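Local coordinates for protein beta-mannosidase (Trichoderma harzianum, PDB 4CVU) that probably hydrolyses terminal, non-reducing beta-D-mannose residues from beta-mannosides, as a member of glycoside hydrolase family 2, at residues 78-83 with 632-637; 406-411 with 433-438; 534-539 with 554-559; 580-585 with 746-751. One frame throughout, in Å; residues are numbered along the deposited sequence.

Contact 1: residues 78-83 with 632-637. With NAG (2-acetamido-2-deoxy-beta-D-glucopyranose), chain L.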
# COMPACT_ATOMS: atom_id res chain seq x y z
N ASP A 78 -0.18 -14.19 -6.65
CA ASP A 78 0.35 -13.52 -7.81
C ASP A 78 1.80 -13.87 -8.12
O ASP A 78 2.24 -13.71 -9.26
CB ASP A 78 0.27 -12.00 -7.67
CG ASP A 78 -1.16 -11.47 -7.40
OD1 ASP A 78 -2.17 -12.14 -7.62
OD2 ASP A 78 -1.24 -10.35 -6.90
N LEU A 79 2.55 -14.35 -7.11
CA LEU A 79 3.97 -14.68 -7.31
C LEU A 79 4.28 -16.16 -7.62
O LEU A 79 5.45 -16.54 -7.70
CB LEU A 79 4.79 -14.24 -6.09
CG LEU A 79 4.74 -12.74 -5.80
CD1 LEU A 79 5.65 -12.47 -4.63
CD2 LEU A 79 5.20 -11.90 -6.98
N ARG A 80 3.25 -16.97 -7.85
CA ARG A 80 3.46 -18.39 -8.03
C ARG A 80 4.25 -18.75 -9.30
O ARG A 80 4.89 -19.80 -9.36
CB ARG A 80 2.12 -19.13 -7.99
CG ARG A 80 1.59 -19.27 -6.59
CD ARG A 80 0.28 -20.04 -6.59
NE ARG A 80 -0.16 -20.33 -5.21
CZ ARG A 80 -1.41 -20.68 -4.91
NH1 ARG A 80 -2.30 -20.83 -5.90
NH2 ARG A 80 -1.79 -20.91 -3.64
N TRP A 81 4.29 -17.85 -10.28
CA TRP A 81 5.17 -18.04 -11.43
C TRP A 81 6.63 -18.21 -11.07
O TRP A 81 7.44 -18.66 -11.89
CB TRP A 81 5.04 -16.88 -12.41
CG TRP A 81 5.38 -15.51 -11.86
CD1 TRP A 81 4.53 -14.66 -11.22
CD2 TRP A 81 6.61 -14.82 -12.00
NE1 TRP A 81 5.18 -13.47 -10.92
CE2 TRP A 81 6.47 -13.57 -11.37
CE3 TRP A 81 7.84 -15.15 -12.55
CZ2 TRP A 81 7.52 -12.64 -11.31
CZ3 TRP A 81 8.88 -14.23 -12.49
CH2 TRP A 81 8.71 -12.99 -11.89
N ILE A 82 7.01 -17.80 -9.86
CA ILE A 82 8.39 -17.91 -9.43
C ILE A 82 8.67 -19.32 -8.96
O ILE A 82 9.59 -19.96 -9.46
CB ILE A 82 8.71 -16.87 -8.32
CG1 ILE A 82 8.73 -15.46 -8.93
CG2 ILE A 82 10.05 -17.16 -7.69
CD1 ILE A 82 8.70 -14.32 -7.92
N ALA A 83 7.87 -19.83 -8.02
CA ALA A 83 8.08 -21.20 -7.54
C ALA A 83 7.94 -22.24 -8.67
O ALA A 83 8.49 -23.32 -8.57
CB ALA A 83 7.07 -21.52 -6.44
N GLY A 632 -6.36 -26.18 1.48
CA GLY A 632 -6.31 -27.58 1.12
C GLY A 632 -5.84 -27.79 -0.31
O GLY A 632 -6.28 -28.72 -0.97
N GLY A 633 -4.98 -26.93 -0.83
CA GLY A 633 -4.65 -26.99 -2.25
C GLY A 633 -4.42 -25.60 -2.78
O GLY A 633 -4.18 -24.66 -1.99
N LEU A 634 -4.52 -25.44 -4.08
CA LEU A 634 -4.10 -24.21 -4.74
C LEU A 634 -5.22 -23.21 -5.04
O LEU A 634 -4.96 -22.18 -5.62
CB LEU A 634 -3.33 -24.56 -6.02
CG LEU A 634 -1.95 -25.22 -5.86
CD1 LEU A 634 -1.37 -25.65 -7.20
CD2 LEU A 634 -0.95 -24.31 -5.16
N THR A 635 -6.46 -23.48 -4.63
CA THR A 635 -7.54 -22.54 -4.91
C THR A 635 -7.51 -21.28 -4.02
O THR A 635 -6.84 -21.26 -2.98
CB THR A 635 -8.92 -23.19 -4.73
OG1 THR A 635 -9.12 -23.56 -3.36
CG2 THR A 635 -9.06 -24.42 -5.64
N ARG A 636 -8.24 -20.24 -4.46
CA ARG A 636 -8.54 -19.07 -3.61
C ARG A 636 -9.74 -19.45 -2.76
O ARG A 636 -10.88 -19.19 -3.13
CB ARG A 636 -8.86 -17.82 -4.43
CG ARG A 636 -7.68 -17.29 -5.22
CD ARG A 636 -7.94 -15.87 -5.73
NE ARG A 636 -6.75 -15.32 -6.39
CZ ARG A 636 -6.52 -14.02 -6.59
NH1 ARG A 636 -7.39 -13.09 -6.19
NH2 ARG A 636 -5.41 -13.64 -7.21
N ASN A 637 -9.47 -20.07 -1.63
CA ASN A 637 -10.50 -20.66 -0.83
C ASN A 637 -11.06 -19.66 0.21
O ASN A 637 -10.66 -19.63 1.40
CB ASN A 637 -9.94 -21.93 -0.20
CG ASN A 637 -11.01 -22.86 0.29
OD1 ASN A 637 -12.10 -22.43 0.66
ND2 ASN A 637 -10.70 -24.16 0.29
C1 NAG L . -11.00 -26.46 2.80
C2 NAG L . -11.97 -27.21 3.67
C3 NAG L . -12.10 -28.64 3.16
C4 NAG L . -12.48 -28.59 1.68
C5 NAG L . -11.49 -27.72 0.90
C6 NAG L . -11.82 -27.59 -0.58
C7 NAG L . -12.29 -26.99 6.10
C8 NAG L . -11.64 -26.94 7.46
N2 NAG L . -11.50 -27.15 5.04
O3 NAG L . -13.07 -29.31 3.97
O4 NAG L . -12.51 -29.88 1.09
O5 NAG L . -11.49 -26.42 1.47
O6 NAG L . -13.12 -27.06 -0.70
O7 NAG L . -13.51 -26.86 6.04
O HOH W 1 -4.14 -21.91 -2.33

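Contact 2: residues 406-411 with 433-438. With NA (sodium ion), chain B; CD (cadmium ion), chain R; CD (cadmium ion), chain V.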
# COMPACT_ATOMS: atom_id res chain seq x y z
N ARG A 406 15.90 -8.41 18.91
CA ARG A 406 14.64 -7.78 19.36
C ARG A 406 13.62 -8.83 19.79
O ARG A 406 12.88 -8.66 20.75
CB ARG A 406 14.02 -6.93 18.27
CG ARG A 406 14.86 -5.69 17.93
CD ARG A 406 14.06 -4.69 17.13
NE ARG A 406 13.80 -5.06 15.75
CZ ARG A 406 14.62 -4.78 14.72
NH1 ARG A 406 15.77 -4.19 14.90
NH2 ARG A 406 14.27 -5.11 13.48
N LEU A 407 13.53 -9.90 19.00
CA LEU A 407 12.63 -11.00 19.35
C LEU A 407 13.04 -11.64 20.68
O LEU A 407 12.16 -12.03 21.51
CB LEU A 407 12.60 -12.04 18.23
CG LEU A 407 11.70 -13.26 18.45
CD1 LEU A 407 11.21 -13.73 17.08
CD2 LEU A 407 12.43 -14.39 19.13
N PHE A 408 14.33 -11.85 20.89
CA PHE A 408 14.74 -12.42 22.19
C PHE A 408 14.52 -11.46 23.36
O PHE A 408 14.13 -11.91 24.43
CB PHE A 408 16.15 -13.00 22.16
CG PHE A 408 16.18 -14.41 21.69
CD1 PHE A 408 16.02 -15.47 22.60
CD2 PHE A 408 16.33 -14.71 20.34
CE1 PHE A 408 16.08 -16.79 22.16
CE2 PHE A 408 16.36 -16.02 19.90
CZ PHE A 408 16.21 -17.06 20.82
N ASP A 409 14.70 -10.16 23.14
CA ASP A 409 14.33 -9.20 24.18
C ASP A 409 12.87 -9.41 24.60
O ASP A 409 12.57 -9.35 25.76
CB ASP A 409 14.34 -7.78 23.72
CG ASP A 409 15.72 -7.24 23.38
OD1 ASP A 409 16.78 -7.77 23.74
OD2 ASP A 409 15.72 -6.19 22.80
N SER A 410 11.96 -9.57 23.63
CA SER A 410 10.52 -9.71 23.91
C SER A 410 10.21 -11.02 24.63
O SER A 410 9.26 -11.11 25.42
CB SER A 410 9.71 -9.62 22.59
OG SER A 410 9.78 -8.30 22.04
N VAL A 411 11.00 -12.06 24.32
CA VAL A 411 10.89 -13.38 24.99
C VAL A 411 11.26 -13.27 26.49
O VAL A 411 10.54 -13.76 27.38
CB VAL A 411 11.80 -14.43 24.29
CG1 VAL A 411 11.98 -15.70 25.15
CG2 VAL A 411 11.25 -14.84 22.92
N TYR A 433 21.11 -20.03 18.08
CA TYR A 433 21.38 -20.78 19.31
C TYR A 433 22.37 -20.01 20.18
O TYR A 433 22.27 -20.04 21.38
CB TYR A 433 21.93 -22.20 19.03
CG TYR A 433 20.86 -23.26 18.76
CD1 TYR A 433 20.37 -23.49 17.47
CD2 TYR A 433 20.36 -24.06 19.79
CE1 TYR A 433 19.39 -24.46 17.22
CE2 TYR A 433 19.40 -25.04 19.54
CZ TYR A 433 18.92 -25.25 18.25
OH TYR A 433 17.95 -26.22 17.98
N ASP A 434 23.32 -19.29 19.57
CA ASP A 434 24.23 -18.45 20.35
C ASP A 434 23.51 -17.43 21.21
O ASP A 434 23.90 -17.19 22.36
CB ASP A 434 25.17 -17.67 19.44
CG ASP A 434 26.28 -18.51 18.89
OD1 ASP A 434 26.48 -19.69 19.34
OD2 ASP A 434 26.97 -17.97 18.00
N ILE A 435 22.49 -16.82 20.65
CA ILE A 435 21.73 -15.82 21.34
C ILE A 435 21.01 -16.51 22.52
O ILE A 435 21.03 -16.06 23.67
CB ILE A 435 20.73 -15.16 20.38
CG1 ILE A 435 21.52 -14.21 19.45
CG2 ILE A 435 19.71 -14.34 21.16
CD1 ILE A 435 20.82 -13.82 18.20
N ALA A 436 20.42 -17.62 22.23
CA ALA A 436 19.73 -18.39 23.30
C ALA A 436 20.71 -18.76 24.41
O ALA A 436 20.49 -18.42 25.57
CB ALA A 436 19.12 -19.63 22.67
N ASP A 437 21.83 -19.38 24.05
CA ASP A 437 22.90 -19.72 24.99
C ASP A 437 23.21 -18.63 26.02
O ASP A 437 23.20 -18.86 27.23
CB ASP A 437 24.21 -19.97 24.21
CG ASP A 437 24.22 -21.26 23.47
OD1 ASP A 437 23.31 -22.10 23.64
OD2 ASP A 437 25.20 -21.46 22.71
N GLU A 438 23.53 -17.44 25.52
CA GLU A 438 23.99 -16.37 26.39
C GLU A 438 22.91 -15.68 27.21
O GLU A 438 23.22 -15.12 28.26
CB GLU A 438 24.75 -15.34 25.57
CG GLU A 438 23.87 -14.56 24.63
CD GLU A 438 24.67 -13.87 23.54
OE1 GLU A 438 25.90 -14.07 23.51
OE2 GLU A 438 24.08 -13.18 22.69
NA NA B . 17.70 -5.14 22.75
CD CD R . 28.57 -19.86 17.74
CD CD V . 25.84 -12.41 21.34
O HOH W 2 29.92 -18.41 16.95
O HOH W 3 30.05 -21.43 19.12
O HOH W 4 27.97 -11.49 20.59
O HOH W 5 17.55 -3.62 20.37

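Contact 3: residues 534-539 with 554-559. With NAG (2-acetamido-2-deoxy-beta-D-glucopyranose), chain D; NAG (2-acetamido-2-deoxy-beta-D-glucopyranose), chain F.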
# COMPACT_ATOMS: atom_id res chain seq x y z
N TYR A 534 15.46 -37.45 24.04
CA TYR A 534 14.78 -37.61 22.78
C TYR A 534 13.38 -38.08 22.97
O TYR A 534 13.05 -38.78 23.94
CB TYR A 534 15.51 -38.64 21.88
CG TYR A 534 14.90 -38.82 20.49
CD1 TYR A 534 15.07 -37.86 19.51
CD2 TYR A 534 14.18 -39.97 20.17
CE1 TYR A 534 14.52 -38.01 18.25
CE2 TYR A 534 13.64 -40.15 18.90
CZ TYR A 534 13.80 -39.16 17.94
OH TYR A 534 13.26 -39.30 16.69
N SER A 535 12.55 -37.68 22.02
CA SER A 535 11.24 -38.23 21.90
C SER A 535 10.95 -38.36 20.41
O SER A 535 11.33 -37.46 19.63
CB SER A 535 10.22 -37.30 22.58
OG SER A 535 8.89 -37.74 22.35
N PRO A 536 10.31 -39.46 20.02
CA PRO A 536 10.06 -39.67 18.60
C PRO A 536 9.05 -38.67 17.99
O PRO A 536 9.01 -38.53 16.77
CB PRO A 536 9.55 -41.10 18.53
CG PRO A 536 9.04 -41.41 19.89
CD PRO A 536 9.80 -40.56 20.85
N CYS A 537 8.24 -37.99 18.82
CA CYS A 537 7.41 -36.88 18.33
C CYS A 537 7.03 -35.92 19.44
O CYS A 537 7.20 -36.22 20.63
CB CYS A 537 6.16 -37.38 17.62
SG CYS A 537 5.14 -38.42 18.68
N SER A 538 6.51 -34.78 19.01
CA SER A 538 6.26 -33.63 19.88
C SER A 538 5.25 -33.88 20.98
O SER A 538 5.26 -33.15 21.96
CB SER A 538 5.74 -32.47 19.06
OG SER A 538 4.49 -32.81 18.48
N ALA A 539 4.35 -34.84 20.78
CA ALA A 539 3.35 -35.17 21.77
C ALA A 539 3.05 -36.64 21.76
O ALA A 539 2.65 -37.20 20.73
CB ALA A 539 2.05 -34.38 21.49
N ILE A 554 13.28 -47.54 21.61
CA ILE A 554 12.32 -46.85 22.46
C ILE A 554 10.98 -47.53 22.27
O ILE A 554 10.41 -47.50 21.20
CB ILE A 554 12.20 -45.34 22.12
CG1 ILE A 554 13.58 -44.67 22.19
CG2 ILE A 554 11.21 -44.66 23.09
CD1 ILE A 554 13.60 -43.17 21.96
N VAL A 555 10.49 -48.20 23.30
CA VAL A 555 9.22 -48.91 23.22
C VAL A 555 8.16 -47.92 23.72
O VAL A 555 8.02 -47.70 24.93
CB VAL A 555 9.23 -50.21 24.06
CG1 VAL A 555 7.88 -50.90 24.05
CG2 VAL A 555 10.31 -51.17 23.56
N GLU A 556 7.48 -47.28 22.77
CA GLU A 556 6.39 -46.30 23.08
C GLU A 556 5.20 -46.94 23.76
O GLU A 556 4.83 -48.05 23.46
CB GLU A 556 5.94 -45.61 21.82
CG GLU A 556 6.97 -44.64 21.24
CD GLU A 556 7.10 -43.42 22.12
OE1 GLU A 556 6.28 -42.47 21.94
OE2 GLU A 556 7.96 -43.42 23.02
N ARG A 557 4.62 -46.21 24.71
CA ARG A 557 3.36 -46.61 25.34
C ARG A 557 2.21 -46.65 24.37
O ARG A 557 1.37 -47.52 24.42
CB ARG A 557 2.98 -45.67 26.49
CG ARG A 557 1.88 -46.25 27.36
CD ARG A 557 1.65 -45.44 28.59
NE ARG A 557 2.63 -45.72 29.60
CZ ARG A 557 2.56 -46.75 30.43
NH1 ARG A 557 1.58 -47.60 30.31
NH2 ARG A 557 3.48 -46.95 31.34
N TYR A 558 2.18 -45.67 23.49
CA TYR A 558 1.04 -45.49 22.60
C TYR A 558 -0.25 -45.47 23.45
O TYR A 558 -0.38 -44.67 24.33
CB TYR A 558 0.98 -46.55 21.49
CG TYR A 558 2.15 -46.60 20.57
CD1 TYR A 558 2.39 -45.58 19.71
CD2 TYR A 558 2.99 -47.68 20.54
CE1 TYR A 558 3.43 -45.61 18.85
CE2 TYR A 558 4.08 -47.72 19.68
CZ TYR A 558 4.27 -46.66 18.82
OH TYR A 558 5.29 -46.63 17.98
N TYR A 559 -1.16 -46.38 23.17
CA TYR A 559 -2.49 -46.37 23.76
C TYR A 559 -2.66 -47.52 24.78
O TYR A 559 -3.77 -47.91 25.10
CB TYR A 559 -3.57 -46.24 22.64
CG TYR A 559 -3.00 -45.37 21.48
CD1 TYR A 559 -2.31 -44.17 21.76
CD2 TYR A 559 -3.00 -45.81 20.18
CE1 TYR A 559 -1.69 -43.41 20.76
CE2 TYR A 559 -2.38 -45.06 19.17
CZ TYR A 559 -1.72 -43.86 19.46
OH TYR A 559 -1.13 -43.14 18.44
C1 NAG D . 1.29 -51.04 23.12
C2 NAG D . 0.65 -50.93 21.74
C3 NAG D . 1.30 -51.86 20.71
C4 NAG D . 2.82 -51.68 20.74
C5 NAG D . 3.34 -51.82 22.16
C6 NAG D . 4.82 -51.53 22.27
C7 NAG D . -1.68 -50.22 21.91
C8 NAG D . -3.11 -50.67 22.09
N2 NAG D . -0.76 -51.20 21.88
O3 NAG D . 0.75 -51.54 19.44
O4 NAG D . 3.48 -52.64 19.94
O5 NAG D . 2.70 -50.88 22.98
O6 NAG D . 5.11 -50.28 21.70
O7 NAG D . -1.41 -49.01 21.79
C1 NAG F . 6.43 -48.74 32.92
C2 NAG F . 7.39 -49.95 32.94
C3 NAG F . 6.86 -51.10 32.11
C4 NAG F . 5.45 -51.42 32.53
C5 NAG F . 4.59 -50.16 32.42
C6 NAG F . 3.16 -50.40 32.90
C7 NAG F . 9.70 -49.20 33.31
C8 NAG F . 11.04 -48.81 32.73
N2 NAG F . 8.72 -49.57 32.47
O3 NAG F . 7.70 -52.19 32.39
O4 NAG F . 4.95 -52.44 31.70
O5 NAG F . 5.15 -49.20 33.26
O6 NAG F . 2.39 -49.28 32.55
O7 NAG F . 9.53 -49.17 34.52

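Contact 4: residues 580-585 with 746-751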
# COMPACT_ATOMS: atom_id res chain seq x y z
N SER A 580 -14.74 -21.25 26.18
CA SER A 580 -13.38 -20.76 26.20
C SER A 580 -12.82 -20.43 27.57
O SER A 580 -11.64 -20.57 27.79
CB SER A 580 -13.28 -19.51 25.30
OG SER A 580 -13.64 -19.85 23.95
N PHE A 581 -13.66 -19.95 28.47
CA PHE A 581 -13.26 -19.58 29.84
C PHE A 581 -13.76 -20.57 30.88
O PHE A 581 -13.79 -20.27 32.06
CB PHE A 581 -13.79 -18.18 30.13
CG PHE A 581 -13.21 -17.14 29.20
CD1 PHE A 581 -11.89 -16.77 29.34
CD2 PHE A 581 -13.96 -16.58 28.20
CE1 PHE A 581 -11.32 -15.82 28.47
CE2 PHE A 581 -13.40 -15.62 27.33
CZ PHE A 581 -12.08 -15.27 27.48
N ASP A 582 -14.14 -21.73 30.41
CA ASP A 582 -14.66 -22.79 31.29
C ASP A 582 -13.57 -23.79 31.59
O ASP A 582 -13.25 -24.67 30.77
CB ASP A 582 -15.80 -23.48 30.57
CG ASP A 582 -16.44 -24.55 31.45
OD1 ASP A 582 -15.88 -24.80 32.54
OD2 ASP A 582 -17.46 -25.11 31.04
N THR A 583 -12.96 -23.68 32.76
CA THR A 583 -11.81 -24.53 33.10
C THR A 583 -12.11 -26.03 33.11
O THR A 583 -11.17 -26.83 33.03
CB THR A 583 -11.22 -24.18 34.47
OG1 THR A 583 -12.26 -24.28 35.45
CG2 THR A 583 -10.63 -22.78 34.47
N SER A 584 -13.38 -26.43 33.17
CA SER A 584 -13.68 -27.86 33.04
C SER A 584 -13.54 -28.36 31.59
O SER A 584 -13.59 -29.57 31.36
CB SER A 584 -15.05 -28.20 33.65
OG SER A 584 -16.08 -27.46 33.06
N ALA A 585 -13.32 -27.46 30.62
CA ALA A 585 -13.04 -27.86 29.26
C ALA A 585 -11.53 -27.97 28.93
O ALA A 585 -11.19 -28.55 27.90
CB ALA A 585 -13.72 -26.93 28.27
N TRP A 746 -13.11 -18.44 38.05
CA TRP A 746 -14.55 -18.20 38.15
C TRP A 746 -15.33 -19.35 37.56
O TRP A 746 -15.30 -19.59 36.35
CB TRP A 746 -14.92 -16.89 37.45
CG TRP A 746 -16.39 -16.49 37.62
CD1 TRP A 746 -17.22 -16.76 38.69
CD2 TRP A 746 -17.16 -15.71 36.71
NE1 TRP A 746 -18.45 -16.21 38.48
CE2 TRP A 746 -18.45 -15.56 37.27
CE3 TRP A 746 -16.89 -15.12 35.46
CZ2 TRP A 746 -19.48 -14.84 36.63
CZ3 TRP A 746 -17.91 -14.41 34.81
CH2 TRP A 746 -19.19 -14.28 35.40
N ASN A 747 -15.99 -20.11 38.42
CA ASN A 747 -16.96 -21.08 37.96
C ASN A 747 -18.26 -20.33 37.79
O ASN A 747 -18.92 -20.01 38.77
CB ASN A 747 -17.07 -22.24 38.95
CG ASN A 747 -17.94 -23.36 38.42
OD1 ASN A 747 -18.85 -23.12 37.62
ND2 ASN A 747 -17.67 -24.59 38.86
N TYR A 748 -18.63 -20.01 36.56
CA TYR A 748 -19.76 -19.11 36.32
C TYR A 748 -21.12 -19.80 36.29
O TYR A 748 -22.13 -19.13 36.34
CB TYR A 748 -19.55 -18.26 35.06
CG TYR A 748 -19.19 -19.04 33.80
CD1 TYR A 748 -20.16 -19.75 33.10
CD2 TYR A 748 -17.88 -19.03 33.29
CE1 TYR A 748 -19.84 -20.45 31.94
CE2 TYR A 748 -17.55 -19.71 32.14
CZ TYR A 748 -18.52 -20.43 31.47
OH TYR A 748 -18.21 -21.11 30.34
N THR A 749 -21.14 -21.13 36.22
CA THR A 749 -22.42 -21.87 36.36
C THR A 749 -22.81 -21.98 37.84
O THR A 749 -23.98 -21.79 38.19
CB THR A 749 -22.35 -23.29 35.76
OG1 THR A 749 -21.20 -23.97 36.27
CG2 THR A 749 -22.29 -23.24 34.24
N ALA A 750 -21.83 -22.28 38.69
CA ALA A 750 -22.01 -22.30 40.15
C ALA A 750 -21.83 -20.91 40.79
O ALA A 750 -22.01 -20.75 42.00
CB ALA A 750 -21.04 -23.29 40.78
N ASN A 751 -21.45 -19.93 39.98
CA ASN A 751 -21.21 -18.57 40.46
C ASN A 751 -20.22 -18.50 41.64
O ASN A 751 -20.38 -17.70 42.56
CB ASN A 751 -22.54 -17.89 40.81
CG ASN A 751 -22.46 -16.38 40.70
OD1 ASN A 751 -21.59 -15.84 40.01
ND2 ASN A 751 -23.36 -15.68 41.40
O HOH W 6 -16.62 -19.68 28.59
O HOH W 7 -14.35 -21.82 34.68
O HOH W 8 -14.40 -18.43 33.93

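Contact 1: residues 78-83 with 632-637
Leu634 O accepts a hydrogen bond of 3.0 Å from Arg80 NH1, with an N-H...O angle of 160° and the oxygen near the guanidinium plane. The other terminal nitrogen works through a water: Arg80 NH2 donates to it at 2.9 Å, and the water in turn donates to Gly633 O and Thr635 O. Arg80 reaches this far because its chain is extended from CG to NE. Leu634 touches it a second way, its CD2 methyl lying 3.6 Å above the guanidinium plane, over the centre. A lysine in place of Arg80 would probably lose this flat platform for CD2 and one of the two grips, leaving either Leu634 O or the water without its donor. Beside this, Asp78 OD1 and Arg636 NH2 form a long salt bridge of 3.6 Å, the acid standing at the guanidinium edge. Arg80 has a second charge partner in Glu184, and Arg636 makes a weak hydrogen bond to Gly65 O of the second subunit. The contact lies at the surface, where the end of helix 75-78 and the short helix 80-83 of the galactose-binding-like domain meet the loop that follows helix 620-625 and ends at Asn637, the N-cap of helix 638-655.

Contact 2: residues 406-411 with 433-438
Phe408 and Ile435 make the tight part of this helix pair. The Ile435 CG2 methyl sits over one face of the Phe408 ring, 3.8 Å from its centroid and 24° off the normal, a CH-pi contact displaced toward CD2, which it approaches to 3.5 Å. Ile435 presents this branch because CG1 is turned beside the backbone N (chi1 -74°), leaving CG2 anti to that N. Packing is slacker at the other end of the ring, where Phe408 CE1 is 4.2 Å from Ala436 CB. Leu419 of strand 418-421 also touches Phe408, and Leu443 of strand 442-446 touches Ala436, which places helices 401-413 and 430-439 side by side on the outside of parallel strands, as in a (beta/alpha)8 barrel. Away from the ring the character changes to partly exposed carboxylates. Asp409, beside Phe898 of strand 895-899, binds a sodium ion through OD2 at 2.2 Å, and Asp434 holds a cadmium ion through both carboxylate oxygens, a site completed by Asp430 and waters. Glu438 takes a second cadmium, again with both oxygens. Between the segments attachment is thus apolar; just past them Asp409 OD1 accepts from Arg439 NH2, a polar link between the same helices beside the apolar patch.

Contact 3: residues 534-539 with 554-559
Tyr534 and Ile554 meet at the ring edge: Ile554 CD1 lies 3.7 Å from Tyr534 CD2, close to the ring plane, and the two side chains cross at about a right angle. The tyrosine CG is anti to the backbone N (chi1 -177°), which swings the ring out so that its CD2 edge comes nearer to the other segment although its CB does not point there. Its hydroxyl is bonded elsewhere, to Phe517 O in helix 506-528, and that bond fixes the far end of the ring. Glu556 behaves differently, its chain being bent at chi2 (-71°) rather than extended. This bend brings the carboxylate up against the pyrrolidine from the opposite direction, and Glu556 CD stands 3.6 Å from Pro536 CG; Glu556 OE1 also lies close to the like-charged Glu491 OE2. The root of the same side chain is packed too, CB lying 3.5 Å above the Tyr558 ring and offset toward its rim. Residues 556-559 also meet N-acetylglucosamine units of the protein's own glycans. Arg557, bent at chi3 (-80°), directs NH1 and NH2 to a single O6 of one N-acetylglucosamine, at 2.9 and 2.8 Å. Another sugar of this kind bridges the backbone, giving its O6 to Glu556 O at 2.9 Å and receiving Tyr559 N at its O7 at 3.0 Å. Strand 554-556 pairs antiparallel with 545-546. The arrangement is that of a (beta/alpha)8-barrel strand, 534-535, parallel to its neighbour 481-485, whose following loop carries a two-stranded excursion folded back over the strand's end.

Contact 4: residues 580-585 with 746-751
Tyr748 OH rests against the Asp582 CB methylene at 3.4 Å, and the ring edge of Tyr748 faces Phe581 O, with CE2 at 3.8 Å. The side chains of Asp582 and Tyr748 cross at about a right angle, and the carboxylate and ring planes are 64° apart. Waters fill out this first shell. One lies 2.8 Å from Tyr748 OH and accepts from Phe581 N; another stands at the ring edge, 2.7 Å from Phe581 O and 2.8 Å from Trp746 O, and a third also spans these two carbonyls while accepting from Thr583 N. The next layer sets the groups in place. Asp582 OD1 closes an Asx turn, taking Ser584 N at 3.1 Å and Ser584 OG at 2.7 Å from the same face of its plane. Replacing Asp582 by alanine is likely to leave both Ser584 donors without their acceptor and so let the turn that presents CB to the tyrosine shift. Across from it, a chi1 of 52° puts Tyr748 CG between the backbone N and the carbonyl carbon and sends the ring across to Asp582, while its CB lies 3.6 Å above the centre of the Trp746 ring. Asn747 OD1 secures the turn after strand 740-747 by accepting from Ala750 N and Thr749 OG1. Farther out, Trp853 meets Tyr748 edge-to-face, and Phe581 packs on Phe678 of helix 664-692. The loop and the hairpin end thus meet through one tyrosine and probably exchangeable water, with no direct hydrogen bond between the segments to fix their spacing.

Overall arrangement
No two contacts touch. Contacts 2 and 3 come closest, nearest atoms about 12 Å apart and centres 29 Å apart, and both belong to the parallel-strand barrel region: contact 2 joins two of its outer helices, contact 3 covers the end of one strand. Contacts 1 and 4 tie that region to other domains and lie farthest apart, centres 43 Å from each other; their segments alternate along the chain, whereas contacts 2 and 3 fall between those of contact 1. No substrate is bound; the sugars beside contacts 1 and 3 are attached glycans. In family 2 enzymes the active site lies at the carboxyl-terminal ends of the barrel strands, here probably the side where residues 536-539 leave strand 534-535.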